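Local coordinates for UDP-N-acetylglucosamine 2-epimerase (PDB 4NES), which probably catalyses the reversible epimerization at C-2 of UDP-N-acetylglucosamine, giving UDP-N-acetylmannosamine, the activated donor of ManNAc residues, at residues A[119-124]-A[128-133]; A[230-235]-A[329-334]. All coordinates share one frame; numbering follows the deposited sequence.

Interaction 1 (A[119-124]-A[128-133]); sequences GLRSFD and PEEINR. With UD1 (uridine-diphosphate-N-acetylglucosamine), chain B.
The carboxylate of E130 reaches from the first turn of helix 128-138 into the loop before it and gathers the backbone N-H groups of S122 and F123. The S122 bond is almost linear: S122 N lies 2.9 Å from E130 OE1, on the syn side but tilted out of the carboxylate plane, with an N-H...O angle of 176°. F123 N reaches E130 OE2 at 2.8 Å, coming from above the carboxylate plane. CG of E130 stands anti to the backbone N (chi1 -176°), which sends the chain across to the loop, and a bend at chi2 turns the carboxylate to meet both donors. S122 OG adds a weak bond to OE1 and also accepts from D124 N, closing an ST turn.

Charge joins these bonds through R133, one helical turn on. R133 NH1 forms a salt bridge with E130 OE1 at 2.9 Å, from the face of the carboxylate opposite to S122 N, and a weak bond to L120 O. NH2 of R133 pairs with D95. L120 O is shared, since NH1 of R121 binds it at 2.8 Å; R121 also has salt bridges to E157 and D137, which probably help to balance its charge beside R133. An alanine in place of E130 would probably leave the S122 and F123 amides without their acceptor and let the R133 guanidinium swing toward its other partners.

Packing contact comes from L120, whose CB lies over one face of the R133 guanidinium, 3.6 Å from R133 CD.

From the same helical turn, E129 OE2 accepts a bond from O3' of UDP-N-acetylglucosamine at 2.7 Å and pairs with R208. A helix start whose side chains secure the preceding loop thus contributes E129 to the substrate pocket in the cleft of this GT-B enzyme.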
ATOM      1  N   GLY A 119      -6.177   5.313 -11.498  1.00  6.74           N
ATOM      2  CA  GLY A 119      -5.582   6.592 -11.829  1.00  8.61           C
ATOM      3  C   GLY A 119      -6.368   7.818 -11.415  1.00  8.62           C
ATOM      4  O   GLY A 119      -5.918   8.940 -11.637  1.00  9.46           O
ATOM      5  N   LEU A 120      -7.552   7.632 -10.842  1.00  7.79           N
ATOM      6  CA  LEU A 120      -8.315   8.781 -10.359  1.00  8.89           C
ATOM      7  C   LEU A 120      -7.567   9.409  -9.180  1.00 11.16           C
ATOM      8  O   LEU A 120      -7.036   8.697  -8.318  1.00 10.94           O
ATOM      9  CB  LEU A 120      -9.723   8.377  -9.931  1.00 11.56           C
ATOM     10  CG  LEU A 120     -10.750   8.066 -11.023  1.00 10.99           C
ATOM     11  CD1 LEU A 120     -10.334   6.907 -11.884  1.00 23.43           C
ATOM     12  CD2 LEU A 120     -12.102   7.782 -10.379  1.00 13.35           C
ATOM     13  N   ARG A 121      -7.496  10.738  -9.148  1.00 10.36           N
ATOM     14  CA  ARG A 121      -6.820  11.431  -8.049  1.00  9.68           C
ATOM     15  C   ARG A 121      -7.588  12.670  -7.611  1.00 10.09           C
ATOM     16  O   ARG A 121      -7.938  13.513  -8.439  1.00 12.79           O
ATOM     17  CB  ARG A 121      -5.397  11.845  -8.452  1.00 10.77           C
ATOM     18  CG  ARG A 121      -4.452  10.699  -8.841  1.00 10.43           C
ATOM     19  CD  ARG A 121      -4.036   9.888  -7.613  1.00  8.73           C
ATOM     20  NE  ARG A 121      -3.085   8.835  -7.957  1.00 11.75           N
ATOM     21  CZ  ARG A 121      -3.421   7.588  -8.271  1.00  9.28           C
ATOM     22  NH1 ARG A 121      -4.697   7.211  -8.286  1.00  9.15           N
ATOM     23  NH2 ARG A 121      -2.469   6.710  -8.570  1.00 10.16           N
ATOM     24  N   SER A 122      -7.822  12.778  -6.309  1.00 13.38           N
ATOM     25  CA  SER A 122      -8.325  14.012  -5.709  1.00 14.96           C
ATOM     26  C   SER A 122      -7.158  14.848  -5.183  1.00 21.24           C
ATOM     27  O   SER A 122      -7.305  16.050  -4.953  1.00 21.70           O
ATOM     28  CB  SER A 122      -9.253  13.685  -4.547  1.00 16.09           C
ATOM     29  OG  SER A 122      -8.495  13.145  -3.477  1.00 16.06           O
ATOM     30  N   PHE A 123      -6.013  14.197  -4.974  1.00 15.55           N
ATOM     31  CA  PHE A 123      -4.827  14.812  -4.360  1.00 18.00           C
ATOM     32  C   PHE A 123      -5.086  15.284  -2.936  1.00 20.94           C
ATOM     33  O   PHE A 123      -4.403  16.169  -2.414  1.00 29.78           O
ATOM     34  CB  PHE A 123      -4.246  15.910  -5.254  1.00 17.51           C
ATOM     35  CG  PHE A 123      -3.909  15.423  -6.629  1.00 19.95           C
ATOM     36  CD1 PHE A 123      -2.865  14.532  -6.823  1.00 19.87           C
ATOM     37  CD2 PHE A 123      -4.657  15.822  -7.720  1.00 19.51           C
ATOM     38  CE1 PHE A 123      -2.564  14.064  -8.091  1.00 17.18           C
ATOM     39  CE2 PHE A 123      -4.365  15.357  -8.993  1.00 20.36           C
ATOM     40  CZ  PHE A 123      -3.307  14.479  -9.174  1.00 19.18           C
ATOM     41  N   ASP A 124      -6.086  14.668  -2.327  1.00 25.29           N
ATOM     42  CA  ASP A 124      -6.358  14.789  -0.911  1.00 28.97           C
ATOM     43  C   ASP A 124      -5.880  13.466  -0.340  1.00 32.76           C
ATOM     44  O   ASP A 124      -6.677  12.711   0.220  1.00 26.01           O
ATOM     45  CB  ASP A 124      -7.869  14.922  -0.701  1.00 26.21           C
ATOM     46  CG  ASP A 124      -8.242  15.391   0.694  1.00 36.08           C
ATOM     47  OD1 ASP A 124      -7.375  15.396   1.594  1.00 34.51           O
ATOM     48  OD2 ASP A 124      -9.422  15.754   0.883  1.00 34.25           O
ATOM     49  N   PRO A 128      -9.212   8.296   2.953  1.00 10.66           N
ATOM     50  CA  PRO A 128      -8.846   6.876   2.851  1.00 12.48           C
ATOM     51  C   PRO A 128      -8.984   6.326   1.429  1.00  8.30           C
ATOM     52  O   PRO A 128      -8.206   5.450   1.030  1.00  9.14           O
ATOM     53  CB  PRO A 128      -9.822   6.172   3.806  1.00 12.80           C
ATOM     54  CG  PRO A 128     -10.946   7.148   4.017  1.00 18.27           C
ATOM     55  CD  PRO A 128     -10.363   8.515   3.851  1.00 14.37           C
ATOM     56  N   GLU A 129      -9.938   6.841   0.664  1.00  8.25           N
ATOM     57  CA  GLU A 129     -10.108   6.384  -0.712  1.00  7.61           C
ATOM     58  C   GLU A 129      -8.904   6.722  -1.568  1.00  7.26           C
ATOM     59  O   GLU A 129      -8.504   5.916  -2.407  1.00  8.45           O
ATOM     60  CB  GLU A 129     -11.364   6.992  -1.343  1.00 10.58           C
ATOM     61  CG  GLU A 129     -12.671   6.424  -0.809  1.00  9.90           C
ATOM     62  CD  GLU A 129     -13.100   7.032   0.521  1.00 11.52           C
ATOM     63  OE1 GLU A 129     -12.438   7.959   1.050  1.00 10.56           O
ATOM     64  OE2 GLU A 129     -14.126   6.556   1.055  1.00 12.22           O
ATOM     65  N   GLU A 130      -8.324   7.906  -1.362  1.00  9.68           N
ATOM     66  CA  GLU A 130      -7.164   8.316  -2.142  1.00  9.04           C
ATOM     67  C   GLU A 130      -5.981   7.414  -1.802  1.00  8.61           C
ATOM     68  O   GLU A 130      -5.261   6.971  -2.697  1.00 10.10           O
ATOM     69  CB  GLU A 130      -6.843   9.805  -1.899  1.00 10.90           C
ATOM     70  CG  GLU A 130      -5.695  10.389  -2.744  1.00 13.22           C
ATOM     71  CD  GLU A 130      -6.088  10.810  -4.157  1.00 13.77           C
ATOM     72  OE1 GLU A 130      -7.188  10.470  -4.626  1.00 13.36           O
ATOM     73  OE2 GLU A 130      -5.282  11.495  -4.824  1.00 15.53           O
ATOM     74  N   ILE A 131      -5.797   7.116  -0.517  1.00  9.90           N
ATOM     75  CA  ILE A 131      -4.747   6.186  -0.094  1.00 10.09           C
ATOM     76  C   ILE A 131      -4.943   4.838  -0.766  1.00  7.54           C
ATOM     77  O   ILE A 131      -4.019   4.299  -1.372  1.00  9.16           O
ATOM     78  CB  ILE A 131      -4.712   6.010   1.436  1.00 10.29           C
ATOM     79  CG1 ILE A 131      -4.195   7.291   2.103  1.00 11.03           C
ATOM     80  CG2 ILE A 131      -3.823   4.839   1.821  1.00 11.89           C
ATOM     81  CD1 ILE A 131      -4.498   7.380   3.590  1.00 16.73           C
ATOM     82  N   ASN A 132      -6.165   4.312  -0.699  1.00  7.02           N
ATOM     83  CA  ASN A 132      -6.450   2.997  -1.258  1.00  7.00           C
ATOM     84  C   ASN A 132      -6.156   2.942  -2.746  1.00  7.74           C
ATOM     85  O   ASN A 132      -5.561   1.987  -3.249  1.00  8.75           O
ATOM     86  CB  ASN A 132      -7.907   2.609  -1.015  1.00  7.76           C
ATOM     87  CG  ASN A 132      -8.191   2.278   0.435  1.00  8.57           C
ATOM     88  OD1 ASN A 132      -7.273   1.975   1.203  1.00 10.01           O
ATOM     89  ND2 ASN A 132      -9.470   2.339   0.823  1.00  8.34           N
ATOM     90  N   ARG A 133      -6.580   3.972  -3.462  1.00  7.67           N
ATOM     91  CA  ARG A 133      -6.431   3.959  -4.906  1.00  9.52           C
ATOM     92  C   ARG A 133      -4.976   4.131  -5.331  1.00  7.43           C
ATOM     93  O   ARG A 133      -4.525   3.449  -6.244  1.00  8.46           O
ATOM     94  CB  ARG A 133      -7.307   5.032  -5.547  1.00 10.35           C
ATOM     95  CG  ARG A 133      -7.619   4.786  -7.016  1.00 14.85           C
ATOM     96  CD  ARG A 133      -8.414   5.940  -7.634  1.00 16.53           C
ATOM     97  NE  ARG A 133      -9.545   6.352  -6.802  1.00 18.09           N
ATOM     98  CZ  ARG A 133      -9.524   7.406  -5.986  1.00 21.88           C
ATOM     99  NH1 ARG A 133      -8.438   8.163  -5.912  1.00 23.22           N
ATOM    100  NH2 ARG A 133     -10.586   7.718  -5.249  1.00 21.26           N
TER
HETATM  101  C1' UD1 B 400     -17.346   2.433   2.108  1.00  7.78           C
HETATM  102  C2' UD1 B 400     -16.111   2.888   1.392  1.00  8.31           C
HETATM  103  C3' UD1 B 400     -16.372   4.057   0.571  1.00  8.08           C
HETATM  104  C4' UD1 B 400     -17.499   3.880  -0.353  1.00  8.08           C
HETATM  105  C5' UD1 B 400     -18.707   3.352   0.379  1.00  8.00           C
HETATM  106  C6' UD1 B 400     -19.805   2.968  -0.539  1.00  6.66           C
HETATM  107  C7' UD1 B 400     -13.946   2.391   2.674  1.00 10.10           C
HETATM  108  C8' UD1 B 400     -12.956   2.881   3.689  1.00  8.48           C
HETATM  109  N2' UD1 B 400     -15.066   3.255   2.382  1.00  8.97           N
HETATM  110  O1' UD1 B 400     -17.756   3.430   2.974  1.00  7.78           O
HETATM  111  O3' UD1 B 400     -15.186   4.392  -0.172  1.00 10.23           O
HETATM  112  O4' UD1 B 400     -17.831   5.104  -0.988  1.00  8.68           O
HETATM  113  O5' UD1 B 400     -18.381   2.179   1.116  1.00  8.48           O
HETATM  114  O6' UD1 B 400     -21.074   3.138  -0.024  1.00  8.24           O
HETATM  115  O7' UD1 B 400     -13.802   1.295   2.125  1.00  9.34           O
HETATM  116  N1  UD1 B 400     -23.009   0.044   7.442  1.00 11.95           N
HETATM  117  C2  UD1 B 400     -24.151  -0.634   7.569  1.00 13.82           C
HETATM  118  N3  UD1 B 400     -24.459  -1.606   6.713  1.00 11.90           N
HETATM  119  C4  UD1 B 400     -23.629  -1.938   5.714  1.00 14.12           C
HETATM  120  C5  UD1 B 400     -22.435  -1.252   5.551  1.00 14.74           C
HETATM  121  C6  UD1 B 400     -22.137  -0.236   6.445  1.00 14.14           C
HETATM  122  O2  UD1 B 400     -24.932  -0.367   8.462  1.00 12.34           O
HETATM  123  O4  UD1 B 400     -23.963  -2.939   4.849  1.00 12.90           O
HETATM  124  C1B UD1 B 400     -22.658   1.140   8.375  1.00 13.39           C
HETATM  125  C2B UD1 B 400     -21.994   0.702   9.618  1.00 10.67           C
HETATM  126  O2' UD1 B 400     -22.400   1.525  10.683  1.00 14.93           O
HETATM  127  C3B UD1 B 400     -20.593   0.913   9.337  1.00 10.46           C
HETATM  128  C4B UD1 B 400     -20.622   2.160   8.532  1.00  9.63           C
HETATM  129  O4B UD1 B 400     -21.795   2.089   7.744  1.00 11.38           O
HETATM  130  O3B UD1 B 400     -19.775   1.021  10.476  1.00 13.11           O
HETATM  131  C5B UD1 B 400     -19.440   2.302   7.643  1.00 10.39           C
HETATM  132  O5B UD1 B 400     -19.175   1.196   6.818  1.00 10.01           O
HETATM  133  PA  UD1 B 400     -17.838   1.104   6.034  1.00 11.23           P
HETATM  134  O1A UD1 B 400     -16.705   1.106   7.014  1.00 15.23           O
HETATM  135  O2A UD1 B 400     -17.863  -0.129   5.192  1.00 13.47           O
HETATM  136  O3A UD1 B 400     -17.669   2.403   5.179  1.00 10.39           O
HETATM  137  PB  UD1 B 400     -18.699   3.131   4.202  1.00  9.17           P
HETATM  138  O1B UD1 B 400     -19.053   4.445   4.818  1.00  9.83           O
HETATM  139  O2B UD1 B 400     -19.840   2.222   3.837  1.00  9.93           O

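Interaction 2 (A[230-235]-A[329-334]); sequences EIYDKA and KLIKAV
I231 and Y232, in the last turn of helix 215-232, face the middle of helix 327-338 across a gap that side chains must bridge: the nearest CA atoms, of I231 and I331, are 8.2 Å apart. Just after Y232 the backbone leaves helical geometry at D233, whose phi is positive, and the chain turns toward strand 235-239. The second segment remains helical throughout.

Y232 does most of the bridging. Its ring carries CG1 of V334 over the centre of one face, 3.5 Å from the ring centroid and 13° off the normal, a CH-pi contact. V334 CG1 lies anti to the backbone N (chi1 170°), and this directs the methyl onto the ring. CG2 of I231 lies over the opposite face, displaced toward the rim, leaving the ring flanked by aliphatic groups from both helices. At its far end the Y232 hydroxyl donates a short hydrogen bond to the carbonyl O of I331, 2.6 Å away, which approaches at the ring edge, near the ring plane. The donor is tilted 34° from the carbonyl plane. One polar bond thus anchors the end of a ring whose two faces meet methyl groups.

Beside it, the two isoleucines meet tip to tip, I231 CD1 lying 3.7 Å from I331 CD1. CG2 of I331 also comes close to the tyrosine hydroxyl.

Further inward, I228 extends the packing against L330, I331 and V334, while V334 also touches F202 and I303 of the underlying strands. Neighbouring helices packed on one face of a parallel sheet are characteristic of the Rossmann-like half of a GT-B fold, here the half built around strands 201-205 and 302-304.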
ATOM      1  N   GLU A 230     -35.349  26.937   1.726  1.00 18.02           N
ATOM      2  CA  GLU A 230     -36.030  28.195   2.006  1.00 18.12           C
ATOM      3  C   GLU A 230     -35.880  29.200   0.872  1.00 19.47           C
ATOM      4  O   GLU A 230     -36.817  29.925   0.544  1.00 23.99           O
ATOM      5  CB  GLU A 230     -35.482  28.785   3.301  1.00 16.14           C
ATOM      6  CG  GLU A 230     -35.827  27.956   4.520  1.00 21.42           C
ATOM      7  CD  GLU A 230     -34.885  28.199   5.678  1.00 23.92           C
ATOM      8  OE1 GLU A 230     -33.963  29.033   5.540  1.00 26.37           O
ATOM      9  OE2 GLU A 230     -35.062  27.540   6.726  1.00 25.60           O
ATOM     10  N   ILE A 231     -34.696  29.239   0.273  1.00 18.17           N
ATOM     11  CA  ILE A 231     -34.401  30.221  -0.763  1.00 16.85           C
ATOM     12  C   ILE A 231     -35.036  29.845  -2.097  1.00 16.90           C
ATOM     13  O   ILE A 231     -35.590  30.701  -2.790  1.00 21.08           O
ATOM     14  CB  ILE A 231     -32.876  30.414  -0.921  1.00 15.18           C
ATOM     15  CG1 ILE A 231     -32.324  31.178   0.285  1.00 17.67           C
ATOM     16  CG2 ILE A 231     -32.537  31.141  -2.214  1.00 18.69           C
ATOM     17  CD1 ILE A 231     -30.821  31.302   0.289  1.00 20.42           C
ATOM     18  N   TYR A 232     -34.980  28.561  -2.441  1.00 19.52           N
ATOM     19  CA  TYR A 232     -35.440  28.104  -3.748  1.00 19.45           C
ATOM     20  C   TYR A 232     -36.796  27.397  -3.724  1.00 20.34           C
ATOM     21  O   TYR A 232     -37.335  27.053  -4.780  1.00 20.79           O
ATOM     22  CB  TYR A 232     -34.369  27.222  -4.400  1.00 17.43           C
ATOM     23  CG  TYR A 232     -33.081  27.964  -4.657  1.00 16.21           C
ATOM     24  CD1 TYR A 232     -32.962  28.823  -5.742  1.00 17.97           C
ATOM     25  CD2 TYR A 232     -31.995  27.831  -3.805  1.00 15.29           C
ATOM     26  CE1 TYR A 232     -31.794  29.516  -5.980  1.00 18.58           C
ATOM     27  CE2 TYR A 232     -30.815  28.524  -4.036  1.00 19.20           C
ATOM     28  CZ  TYR A 232     -30.724  29.364  -5.130  1.00 19.05           C
ATOM     29  OH  TYR A 232     -29.564  30.061  -5.369  1.00 23.42           O
ATOM     30  N   ASP A 233     -37.347  27.210  -2.526  1.00 22.91           N
ATOM     31  CA  ASP A 233     -38.638  26.546  -2.338  1.00 24.22           C
ATOM     32  C   ASP A 233     -38.648  25.191  -3.037  1.00 25.13           C
ATOM     33  O   ASP A 233     -39.502  24.912  -3.881  1.00 25.24           O
ATOM     34  CB  ASP A 233     -39.793  27.429  -2.826  1.00 24.10           C
ATOM     35  CG  ASP A 233     -41.149  26.910  -2.383  1.00 31.88           C
ATOM     36  OD1 ASP A 233     -41.215  26.248  -1.328  1.00 31.32           O
ATOM     37  OD2 ASP A 233     -42.145  27.160  -3.093  1.00 38.59           O
ATOM     38  N   LYS A 234     -37.683  24.350  -2.678  1.00 20.22           N
ATOM     39  CA  LYS A 234     -37.502  23.078  -3.355  1.00 23.87           C
ATOM     40  C   LYS A 234     -37.581  21.900  -2.398  1.00 23.51           C
ATOM     41  O   LYS A 234     -37.054  21.957  -1.285  1.00 28.37           O
ATOM     42  CB  LYS A 234     -36.148  23.063  -4.060  1.00 29.04           C
ATOM     43  CG  LYS A 234     -36.221  22.585  -5.488  1.00 34.68           C
ATOM     44  CD  LYS A 234     -37.150  23.455  -6.312  1.00 26.89           C
ATOM     45  CE  LYS A 234     -36.399  24.421  -7.204  1.00 23.19           C
ATOM     46  NZ  LYS A 234     -37.185  24.716  -8.438  1.00 25.44           N
ATOM     47  N   ALA A 235     -38.243  20.833  -2.831  1.00 18.56           N
ATOM     48  CA  ALA A 235     -38.270  19.601  -2.057  1.00 19.06           C
ATOM     49  C   ALA A 235     -36.971  18.839  -2.280  1.00 15.52           C
ATOM     50  O   ALA A 235     -36.406  18.868  -3.376  1.00 16.37           O
ATOM     51  CB  ALA A 235     -39.452  18.745  -2.443  1.00 22.12           C
ATOM     52  N   LYS A 329     -21.408  29.170  -1.036  1.00 16.43           N
ATOM     53  CA  LYS A 329     -21.024  28.543  -2.296  1.00 15.16           C
ATOM     54  C   LYS A 329     -22.148  27.640  -2.789  1.00 16.52           C
ATOM     55  O   LYS A 329     -22.416  27.569  -3.988  1.00 15.88           O
ATOM     56  CB  LYS A 329     -19.739  27.729  -2.146  1.00 17.06           C
ATOM     57  CG  LYS A 329     -18.450  28.552  -2.100  1.00 20.30           C
ATOM     58  CD  LYS A 329     -17.232  27.637  -2.186  1.00 24.20           C
ATOM     59  CE  LYS A 329     -15.924  28.418  -2.225  1.00 34.69           C
ATOM     60  NZ  LYS A 329     -15.526  28.928  -0.887  1.00 40.25           N
ATOM     61  N   LEU A 330     -22.808  26.957  -1.858  1.00 16.04           N
ATOM     62  CA  LEU A 330     -23.916  26.076  -2.218  1.00 14.64           C
ATOM     63  C   LEU A 330     -25.084  26.873  -2.796  1.00 15.41           C
ATOM     64  O   LEU A 330     -25.662  26.500  -3.815  1.00 16.69           O
ATOM     65  CB  LEU A 330     -24.359  25.262  -1.005  1.00 14.90           C
ATOM     66  CG  LEU A 330     -25.610  24.405  -1.176  1.00 13.93           C
ATOM     67  CD1 LEU A 330     -25.414  23.366  -2.267  1.00 14.29           C
ATOM     68  CD2 LEU A 330     -25.942  23.736   0.150  1.00 17.72           C
ATOM     69  N   ILE A 331     -25.422  27.987  -2.154  1.00 16.59           N
ATOM     70  CA  ILE A 331     -26.519  28.818  -2.634  1.00 16.47           C
ATOM     71  C   ILE A 331     -26.255  29.340  -4.047  1.00 14.12           C
ATOM     72  O   ILE A 331     -27.126  29.257  -4.916  1.00 16.21           O
ATOM     73  CB  ILE A 331     -26.812  29.989  -1.666  1.00 22.59           C
ATOM     74  CG1 ILE A 331     -27.327  29.450  -0.330  1.00 24.18           C
ATOM     75  CG2 ILE A 331     -27.823  30.952  -2.272  1.00 24.55           C
ATOM     76  CD1 ILE A 331     -28.534  28.532  -0.458  1.00 31.42           C
ATOM     77  N   LYS A 332     -25.053  29.858  -4.276  1.00 16.35           N
ATOM     78  CA  LYS A 332     -24.698  30.386  -5.591  1.00 16.91           C
ATOM     79  C   LYS A 332     -24.690  29.280  -6.643  1.00 13.74           C
ATOM     80  O   LYS A 332     -25.168  29.474  -7.764  1.00 17.11           O
ATOM     81  CB  LYS A 332     -23.336  31.073  -5.558  1.00 22.07           C
ATOM     82  CG  LYS A 332     -22.859  31.568  -6.922  1.00 29.70           C
ATOM     83  CD  LYS A 332     -23.790  32.635  -7.492  1.00 37.92           C
ATOM     84  CE  LYS A 332     -23.230  33.229  -8.777  1.00 39.06           C
ATOM     85  NZ  LYS A 332     -23.956  34.466  -9.181  1.00 39.98           N
ATOM     86  N   ALA A 333     -24.153  28.122  -6.273  1.00 15.36           N
ATOM     87  CA  ALA A 333     -24.111  26.979  -7.182  1.00 13.74           C
ATOM     88  C   ALA A 333     -25.500  26.510  -7.622  1.00 14.12           C
ATOM     89  O   ALA A 333     -25.686  26.112  -8.774  1.00 16.29           O
ATOM     90  CB  ALA A 333     -23.347  25.837  -6.550  1.00 14.17           C
ATOM     91  N   VAL A 334     -26.467  26.538  -6.711  1.00 14.01           N
ATOM     92  CA  VAL A 334     -27.826  26.150  -7.064  1.00 14.33           C
ATOM     93  C   VAL A 334     -28.381  27.089  -8.130  1.00 17.39           C
ATOM     94  O   VAL A 334     -28.976  26.643  -9.110  1.00 19.72           O
ATOM     95  CB  VAL A 334     -28.748  26.094  -5.827  1.00 16.76           C
ATOM     96  CG1 VAL A 334     -30.193  25.921  -6.242  1.00 17.85           C
ATOM     97  CG2 VAL A 334     -28.330  24.958  -4.904  1.00 17.75           C
TER

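Overall arrangement
The two contacts illustrate how chemistry follows place in a two-domain GT-B enzyme. Interaction 1 is buried beside the substrate cleft and belongs to the half containing the seven-stranded sheet; interaction 2 is partly buried, lies away from the annotated sites and joins two helices of the other half, about 15 Å off between nearest atoms. They share no helix or strand. The former is local, tying a helix to the loop just before it by charged and backbone bonds; the latter joins segments 94 residues apart, mainly through aliphatic and aromatic packing with a single hydrogen bond. Only interaction 1 has the second subunit within reach, where N132 and P128 meet its K108.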